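Local coordinates for UspA domain-containing protein (Pyrococcus horikoshii, PDB 2DUM) that is of unknown function but belongs to the universal stress protein A family, whose small alpha/beta domains in many relatives bind ATP, at residues A[18-21]-A[22-25]; A[105-108]-A[109-113]; A[73-76]-A[77-81]. All blocks are in the same frame, centred on the assembly; numbering follows the deposited sequence.

Overall arrangement
All three contacts are local turns within single helices, so none closes a long loop, and along the chain they follow one another without nesting or crossing. Contact 1 (18-25) comes first, on the helix between strands 7-11 and 35-43. Contact 3 (73-81) follows on helix 69-90, which leads from strand 35-43 to strand 95-103. Contact 2 (105-113) is last in sequence, on the helix just after strand 95-103. Nearest atoms of contacts 1 and 3 are about 5 Å apart, and their helices meet directly where Tyr19 and Lys83 form a cation-pi pair. Contact 2 lies across the chain's centre from contact 1, their centres about 20 Å apart, and joins the parallel sheet to helix 138-146.

Contact 1 (A[18-21]-A[22-25]); sequences AYRA and VEVF
Ala21 O accepts the backbone N-H of Phe25 at 2.8 Å, the shortest soundly placed polar bond of this helical turn. Two residues earlier along the helix, Glu23 N reaches Tyr19 O at 3.1 Å, while the bond from Val22 N to Ala18 O is weak. On the outer surface of the turn, the side chains of Arg20 and Glu23 meet nearly perpendicular. The arginine chain is bent at both chi2 (-42°) and chi3 (-66°), which curls the guanidinium back over the next turn. Arg20 NH1 then lies 3.0 Å from Glu23 OE1 in a salt bridge, although the position of that oxygen is less certain. The two planes are 52° apart, so this is no flat, two-pronged pairing. Glu23 CB rests over one guanidinium face, displaced toward its rim. NH2 also forms a salt bridge with Glu156, so the guanidinium spans two carboxylates, which would probably limit its rotation. The other side of the helix is buried. As the helix of the beta-alpha-beta unit 7-11, 16-28, 35-43, it sets Ala21 and Phe25 on Ile154 of strand 151-154; Phe25 also stacks on Phe91 and touches Met4 of the second subunit, while Val22 packs on Ala90 of helix 69-90.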
loop_
_atom_site.group_PDB
_atom_site.type_symbol
_atom_site.label_atom_id
_atom_site.label_comp_id
_atom_site.label_asym_id
_atom_site.label_seq_id
_atom_site.Cartn_x
_atom_site.Cartn_y
_atom_site.Cartn_z
ATOM N N ALA A 18 -3.130 13.958 -6.857
ATOM C CA ALA A 18 -1.684 13.905 -6.718
ATOM C C ALA A 18 -1.238 14.863 -5.655
ATOM O O ALA A 18 -0.462 14.492 -4.814
ATOM C CB ALA A 18 -1.051 14.210 -8.025
ATOM N N TYR A 19 -1.779 16.078 -5.639
ATOM C CA TYR A 19 -1.430 17.018 -4.579
ATOM C C TYR A 19 -2.071 16.705 -3.256
ATOM O O TYR A 19 -1.491 16.923 -2.229
ATOM C CB TYR A 19 -1.857 18.411 -4.967
ATOM C CG TYR A 19 -0.998 18.925 -6.055
ATOM C CD1 TYR A 19 -1.420 18.862 -7.390
ATOM C CD2 TYR A 19 0.273 19.449 -5.762
ATOM C CE1 TYR A 19 -0.603 19.317 -8.425
ATOM C CE2 TYR A 19 1.112 19.917 -6.789
ATOM C CZ TYR A 19 0.666 19.837 -8.120
ATOM O OH TYR A 19 1.508 20.270 -9.124
ATOM N N ARG A 20 -3.304 16.237 -3.284
ATOM C CA ARG A 20 -3.947 15.800 -2.087
ATOM C C ARG A 20 -3.188 14.675 -1.413
ATOM O O ARG A 20 -2.961 14.680 -0.187
ATOM C CB ARG A 20 -5.352 15.369 -2.417
ATOM C CG ARG A 20 -6.452 16.443 -2.134
ATOM C CD ARG A 20 -6.349 17.281 -0.784
ATOM N NE ARG A 20 -6.518 16.570 0.522
ATOM C CZ ARG A 20 -6.362 17.124 1.753
ATOM N NH1 ARG A 20 -6.029 18.416 1.929
ATOM N NH2 ARG A 20 -6.551 16.374 2.842
ATOM N N ALA A 21 -2.760 13.707 -2.207
ATOM C CA ALA A 21 -2.069 12.547 -1.634
ATOM C C ALA A 21 -0.899 13.029 -0.867
ATOM O O ALA A 21 -0.579 12.511 0.197
ATOM C CB ALA A 21 -1.662 11.657 -2.636
ATOM N N VAL A 22 -0.314 14.092 -1.389
ATOM C CA VAL A 22 0.851 14.738 -0.758
ATOM C C VAL A 22 0.512 15.396 0.586
ATOM O O VAL A 22 1.219 15.107 1.577
ATOM C CB VAL A 22 1.601 15.709 -1.713
ATOM C CG1 VAL A 22 2.611 16.515 -0.985
ATOM C CG2 VAL A 22 2.319 14.950 -2.811
ATOM N N GLU A 23 -0.546 16.222 0.676
ATOM C CA GLU A 23 -1.026 16.644 2.035
ATOM C C GLU A 23 -1.259 15.436 2.936
ATOM O O GLU A 23 -0.661 15.310 4.030
ATOM C CB GLU A 23 -2.325 17.429 1.979
ATOM C CG GLU A 23 -2.123 18.829 1.449
ATOM C CD GLU A 23 -3.270 19.317 0.509
ATOM O OE1 GLU A 23 -3.924 18.512 -0.221
ATOM O OE2 GLU A 23 -3.507 20.545 0.467
ATOM N N VAL A 24 -2.103 14.522 2.455
ATOM C CA VAL A 24 -2.486 13.424 3.294
ATOM C C VAL A 24 -1.226 12.768 3.818
ATOM O O VAL A 24 -1.184 12.524 4.995
ATOM C CB VAL A 24 -3.302 12.424 2.546
ATOM C CG1 VAL A 24 -3.963 11.541 3.496
ATOM C CG2 VAL A 24 -4.295 13.142 1.695
ATOM N N PHE A 25 -0.194 12.521 2.982
ATOM C CA PHE A 25 0.968 11.854 3.492
ATOM C C PHE A 25 1.513 12.747 4.515
ATOM O O PHE A 25 1.872 12.304 5.606
ATOM C CB PHE A 25 2.011 11.674 2.466
ATOM C CG PHE A 25 3.141 10.776 2.919
ATOM C CD1 PHE A 25 2.955 9.431 3.109
ATOM C CD2 PHE A 25 4.419 11.258 3.123
ATOM C CE1 PHE A 25 3.999 8.599 3.533
ATOM C CE2 PHE A 25 5.493 10.373 3.538
ATOM C CZ PHE A 25 5.252 9.068 3.757
#

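Contact 2 (A[105-108]-A[109-113]); sequences PWDE and IVKVA
Val110 CG2 lies at the edge of the Trp106 indole, near the ring plane and 4.4 Å from Trp106 CD1, though the place of this methyl is less sure; over one face of the ring sits Asp107 CB, 3.5 Å above the plane and shifted toward the rim. Arg142 and Val143 of helix 138-146 also touch the indole, so it sits between two helices of the alpha/beta universal stress protein fold. Farther round the first turns of helix 105-115, Asp107, Glu108 and Lys111 form a salt-bridge network, built on spacings of four and three residues. Lys111 NZ is shared by two carboxylates: it lies 2.8 Å from Glu108 OE1 and 3.2 Å from Asp107 OD1. The two approaches differ. The ammonium comes to Glu108 OE1 from the syn side, tilted 24° off the carboxylate plane, whereas it reaches Asp107 OD1 from well above that group's plane. The chains of Glu108 and Lys111 lie alongside each other, heading in one direction; the glutamate puts CG opposite its carbonyl carbon (chi1 -64°) and then bends at chi2, laying the carboxylate along the lysine's end. Its second oxygen, OE2, forms a salt bridge with Arg101 of strand 95-103, so the buried carboxylate is held between two cations. With an alanine here, Arg101 would probably be left without this carboxylate mate and Lys111 NZ would keep Asp107 alone within the network. Ile109 and Val112 face the sheet, where Val41 and Leu39 of strand 35-43 receive them. One backbone bond joins Glu108 to this apolar side: Val112 N donates to Glu108 O at 2.7 Å, with an N-H...O angle of 177°.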
loop_
_atom_site.group_PDB
_atom_site.type_symbol
_atom_site.label_atom_id
_atom_site.label_comp_id
_atom_site.label_asym_id
_atom_site.label_seq_id
_atom_site.Cartn_x
_atom_site.Cartn_y
_atom_site.Cartn_z
ATOM N N PRO A 105 1.942 5.491 -18.438
ATOM C CA PRO A 105 2.136 5.694 -17.044
ATOM C C PRO A 105 2.543 4.407 -16.250
ATOM O O PRO A 105 3.722 4.295 -15.863
ATOM C CB PRO A 105 0.830 6.381 -16.629
ATOM C CG PRO A 105 0.539 7.270 -17.812
ATOM C CD PRO A 105 0.868 6.339 -18.972
ATOM N N TRP A 106 1.650 3.428 -16.066
ATOM C CA TRP A 106 1.998 2.294 -15.175
ATOM C C TRP A 106 3.286 1.584 -15.563
ATOM O O TRP A 106 3.884 0.882 -14.754
ATOM C CB TRP A 106 0.904 1.215 -15.118
ATOM C CG TRP A 106 1.116 0.226 -16.196
ATOM C CD1 TRP A 106 2.025 -0.831 -16.245
ATOM C CD2 TRP A 106 0.468 0.253 -17.424
ATOM N NE1 TRP A 106 1.942 -1.466 -17.457
ATOM C CE2 TRP A 106 0.996 -0.813 -18.204
ATOM C CE3 TRP A 106 -0.509 1.096 -17.968
ATOM C CZ2 TRP A 106 0.581 -1.047 -19.503
ATOM C CZ3 TRP A 106 -0.943 0.852 -19.255
ATOM C CH2 TRP A 106 -0.394 -0.216 -20.018
ATOM N N ASP A 107 3.672 1.706 -16.818
ATOM C CA ASP A 107 4.742 0.876 -17.281
ATOM C C ASP A 107 6.038 1.616 -16.972
ATOM O O ASP A 107 7.085 1.047 -16.631
ATOM C CB ASP A 107 4.561 0.528 -18.756
ATOM C CG ASP A 107 5.624 -0.479 -19.259
ATOM O OD1 ASP A 107 6.313 -0.174 -20.275
ATOM O OD2 ASP A 107 5.826 -1.570 -18.639
ATOM N N GLU A 108 5.954 2.919 -17.044
ATOM C CA GLU A 108 7.115 3.651 -16.661
ATOM C C GLU A 108 7.330 3.574 -15.142
ATOM O O GLU A 108 8.421 3.218 -14.700
ATOM C CB GLU A 108 7.022 5.066 -17.186
ATOM C CG GLU A 108 7.016 5.112 -18.715
ATOM C CD GLU A 108 8.027 4.137 -19.376
ATOM O OE1 GLU A 108 7.697 3.583 -20.484
ATOM O OE2 GLU A 108 9.139 3.952 -18.789
ATOM N N ILE A 109 6.279 3.882 -14.368
ATOM C CA ILE A 109 6.252 3.649 -12.932
ATOM C C ILE A 109 6.968 2.338 -12.579
ATOM O O ILE A 109 7.873 2.332 -11.762
ATOM C CB ILE A 109 4.816 3.516 -12.387
ATOM C CG1 ILE A 109 3.881 4.597 -12.904
ATOM C CG2 ILE A 109 4.825 3.597 -10.953
ATOM C CD1 ILE A 109 4.223 5.914 -12.462
ATOM N N VAL A 110 6.574 1.236 -13.198
ATOM C CA VAL A 110 7.071 -0.046 -12.799
ATOM C C VAL A 110 8.532 -0.234 -13.262
ATOM O O VAL A 110 9.391 -0.873 -12.626
ATOM C CB VAL A 110 6.214 -1.096 -13.429
ATOM C CG1 VAL A 110 6.828 -2.466 -13.173
ATOM C CG2 VAL A 110 4.833 -1.007 -12.872
ATOM N N LYS A 111 8.792 0.344 -14.418
ATOM C CA LYS A 111 10.124 0.272 -15.005
ATOM C C LYS A 111 11.069 0.971 -14.074
ATOM O O LYS A 111 12.029 0.375 -13.630
ATOM C CB LYS A 111 10.176 0.794 -16.472
ATOM C CG LYS A 111 10.326 -0.356 -17.510
ATOM C CD LYS A 111 9.492 -0.235 -18.768
ATOM C CE LYS A 111 10.072 0.844 -19.647
ATOM N NZ LYS A 111 9.122 1.188 -20.770
ATOM N N VAL A 112 10.756 2.201 -13.728
ATOM C CA VAL A 112 11.605 2.997 -12.860
ATOM C C VAL A 112 11.641 2.456 -11.428
ATOM O O VAL A 112 12.662 2.534 -10.780
ATOM C CB VAL A 112 11.091 4.442 -12.778
ATOM C CG1 VAL A 112 11.673 5.171 -11.569
ATOM C CG2 VAL A 112 11.347 5.241 -14.101
ATOM N N ALA A 113 10.543 1.922 -10.908
ATOM C CA ALA A 113 10.622 1.345 -9.598
ATOM C C ALA A 113 11.786 0.417 -9.637
ATOM O O ALA A 113 12.756 0.635 -8.920
ATOM C CB ALA A 113 9.393 0.611 -9.280
#

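Contact 3 (A[73-76]-A[77-81]); sequences KEEA and SRKLQ
Residues 73-81 form a continuous helical run in which Ser77 N donates to Lys73 O at 3.1 Å, though the place of that oxygen is less sure, and Leu80 N makes a weak bond to Ala76 O, 3.0 Å long. Between these backbone links, Glu75 O accepts a hydrogen bond from a side chain: Lys79 NZ lies 3.2 Å away, approaching from 44° out of the carbonyl plane. The same ammonium group is 3.6 Å from Glu75 OE1, a long salt bridge, so Glu75 meets the lysine with both its main chain and its carboxylate. The lysine runs extended through chi2 and chi3 and then bends at chi4 (-38°), and this last bend turns NZ back toward the preceding turn. Its CG passes 3.5 Å from Glu75 O on the way. Glu75 folds at chi2 (-58°), which brings OE1 round to the lysine. Helix 69-90, to which this run belongs, follows strand 35-43 and leads into strand 95-103, the neighbouring parallel strand, as the helix of a beta-alpha-beta crossover; the run also falls in a predicted coiled-coil region, though no other chain of the assembly touches it. Its inner face is a stripe of residues spaced three and four apart. Lys73 packs on Phe102, Ala76 on Ile100, and Leu80 on both Thr98 and Ile100, all of strand 95-103. Leu80 also reaches Thr12 and Phe14, and Lys79 lies on Phe14 as well. On the outer face, Arg78 runs athwart Glu75, with CG 4.2 Å from Glu75 OE1. Its charged end leads away from this turn, and Arg78 NE stays 6.6 Å from Glu75 OE1, so the opposite charges do not meet.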
loop_
_atom_site.group_PDB
_atom_site.type_symbol
_atom_site.label_atom_id
_atom_site.label_comp_id
_atom_site.label_asym_id
_atom_site.label_seq_id
_atom_site.Cartn_x
_atom_site.Cartn_y
_atom_site.Cartn_z
ATOM N N LYS A 73 8.283 18.355 -22.044
ATOM C CA LYS A 73 9.325 17.945 -21.171
ATOM C C LYS A 73 9.609 19.097 -20.190
ATOM O O LYS A 73 9.405 18.911 -18.992
ATOM C CB LYS A 73 10.517 17.479 -21.979
ATOM C CG LYS A 73 11.720 17.039 -21.178
ATOM C CD LYS A 73 12.432 18.237 -20.406
ATOM C CE LYS A 73 13.017 19.449 -21.280
ATOM N NZ LYS A 73 13.785 20.449 -20.425
ATOM N N GLU A 74 10.007 20.286 -20.666
ATOM C CA GLU A 74 10.281 21.437 -19.754
ATOM C C GLU A 74 9.051 21.959 -19.013
ATOM O O GLU A 74 9.139 22.380 -17.881
ATOM C CB GLU A 74 11.005 22.582 -20.445
ATOM C CG GLU A 74 10.302 23.112 -21.672
ATOM C CD GLU A 74 11.169 24.102 -22.508
ATOM O OE1 GLU A 74 11.328 25.285 -22.091
ATOM O OE2 GLU A 74 11.663 23.709 -23.598
ATOM N N GLU A 75 7.901 21.925 -19.659
ATOM C CA GLU A 75 6.605 21.933 -18.944
ATOM C C GLU A 75 6.556 21.062 -17.654
ATOM O O GLU A 75 5.995 21.483 -16.621
ATOM C CB GLU A 75 5.480 21.451 -19.897
ATOM C CG GLU A 75 4.835 22.531 -20.789
ATOM C CD GLU A 75 4.208 23.703 -19.979
ATOM O OE1 GLU A 75 4.612 23.888 -18.781
ATOM O OE2 GLU A 75 3.327 24.422 -20.551
ATOM N N ALA A 76 7.078 19.837 -17.786
ATOM C CA ALA A 76 7.212 18.919 -16.721
ATOM C C ALA A 76 8.146 19.571 -15.733
ATOM O O ALA A 76 7.666 20.105 -14.744
ATOM C CB ALA A 76 7.767 17.678 -17.226
ATOM N N SER A 77 9.452 19.581 -16.006
ATOM C CA SER A 77 10.477 20.215 -15.125
ATOM C C SER A 77 10.105 21.550 -14.512
ATOM O O SER A 77 10.757 21.995 -13.581
ATOM C CB SER A 77 11.788 20.428 -15.862
ATOM O OG SER A 77 12.733 19.468 -15.453
ATOM N N ARG A 78 9.072 22.190 -15.069
ATOM C CA ARG A 78 8.507 23.448 -14.572
ATOM C C ARG A 78 7.953 23.133 -13.191
ATOM O O ARG A 78 8.603 23.356 -12.155
ATOM C CB ARG A 78 7.367 23.966 -15.526
ATOM C CG ARG A 78 7.261 25.512 -15.979
ATOM C CD ARG A 78 7.724 26.491 -14.930
ATOM N NE ARG A 78 9.210 26.474 -14.821
ATOM C CZ ARG A 78 9.965 26.597 -13.694
ATOM N NH1 ARG A 78 9.402 26.742 -12.468
ATOM N NH2 ARG A 78 11.317 26.558 -13.790
ATOM N N LYS A 79 6.751 22.561 -13.199
ATOM C CA LYS A 79 5.999 22.316 -11.966
ATOM C C LYS A 79 6.648 21.240 -11.108
ATOM O O LYS A 79 6.349 21.121 -9.925
ATOM C CB LYS A 79 4.519 21.966 -12.255
ATOM C CG LYS A 79 4.148 21.615 -13.669
ATOM C CD LYS A 79 2.625 21.450 -13.706
ATOM C CE LYS A 79 2.103 21.302 -15.132
ATOM N NZ LYS A 79 2.885 22.199 -16.076
ATOM N N LEU A 80 7.547 20.482 -11.728
ATOM C CA LEU A 80 8.018 19.251 -11.181
ATOM C C LEU A 80 9.135 19.691 -10.416
ATOM O O LEU A 80 9.203 19.470 -9.253
ATOM C CB LEU A 80 8.530 18.354 -12.300
ATOM C CG LEU A 80 8.573 16.840 -12.106
ATOM C CD1 LEU A 80 9.970 16.397 -11.862
ATOM C CD2 LEU A 80 7.663 16.430 -10.966
ATOM N N GLN A 81 10.023 20.379 -11.084
ATOM C CA GLN A 81 11.248 20.677 -10.410
ATOM C C GLN A 81 11.011 21.806 -9.411
ATOM O O GLN A 81 11.831 22.101 -8.551
ATOM C CB GLN A 81 12.459 20.846 -11.354
ATOM C CG GLN A 81 13.837 20.482 -10.652
ATOM C CD GLN A 81 14.328 21.529 -9.506
ATOM O OE1 GLN A 81 14.748 22.695 -9.820
ATOM N NE2 GLN A 81 14.263 21.093 -8.198
#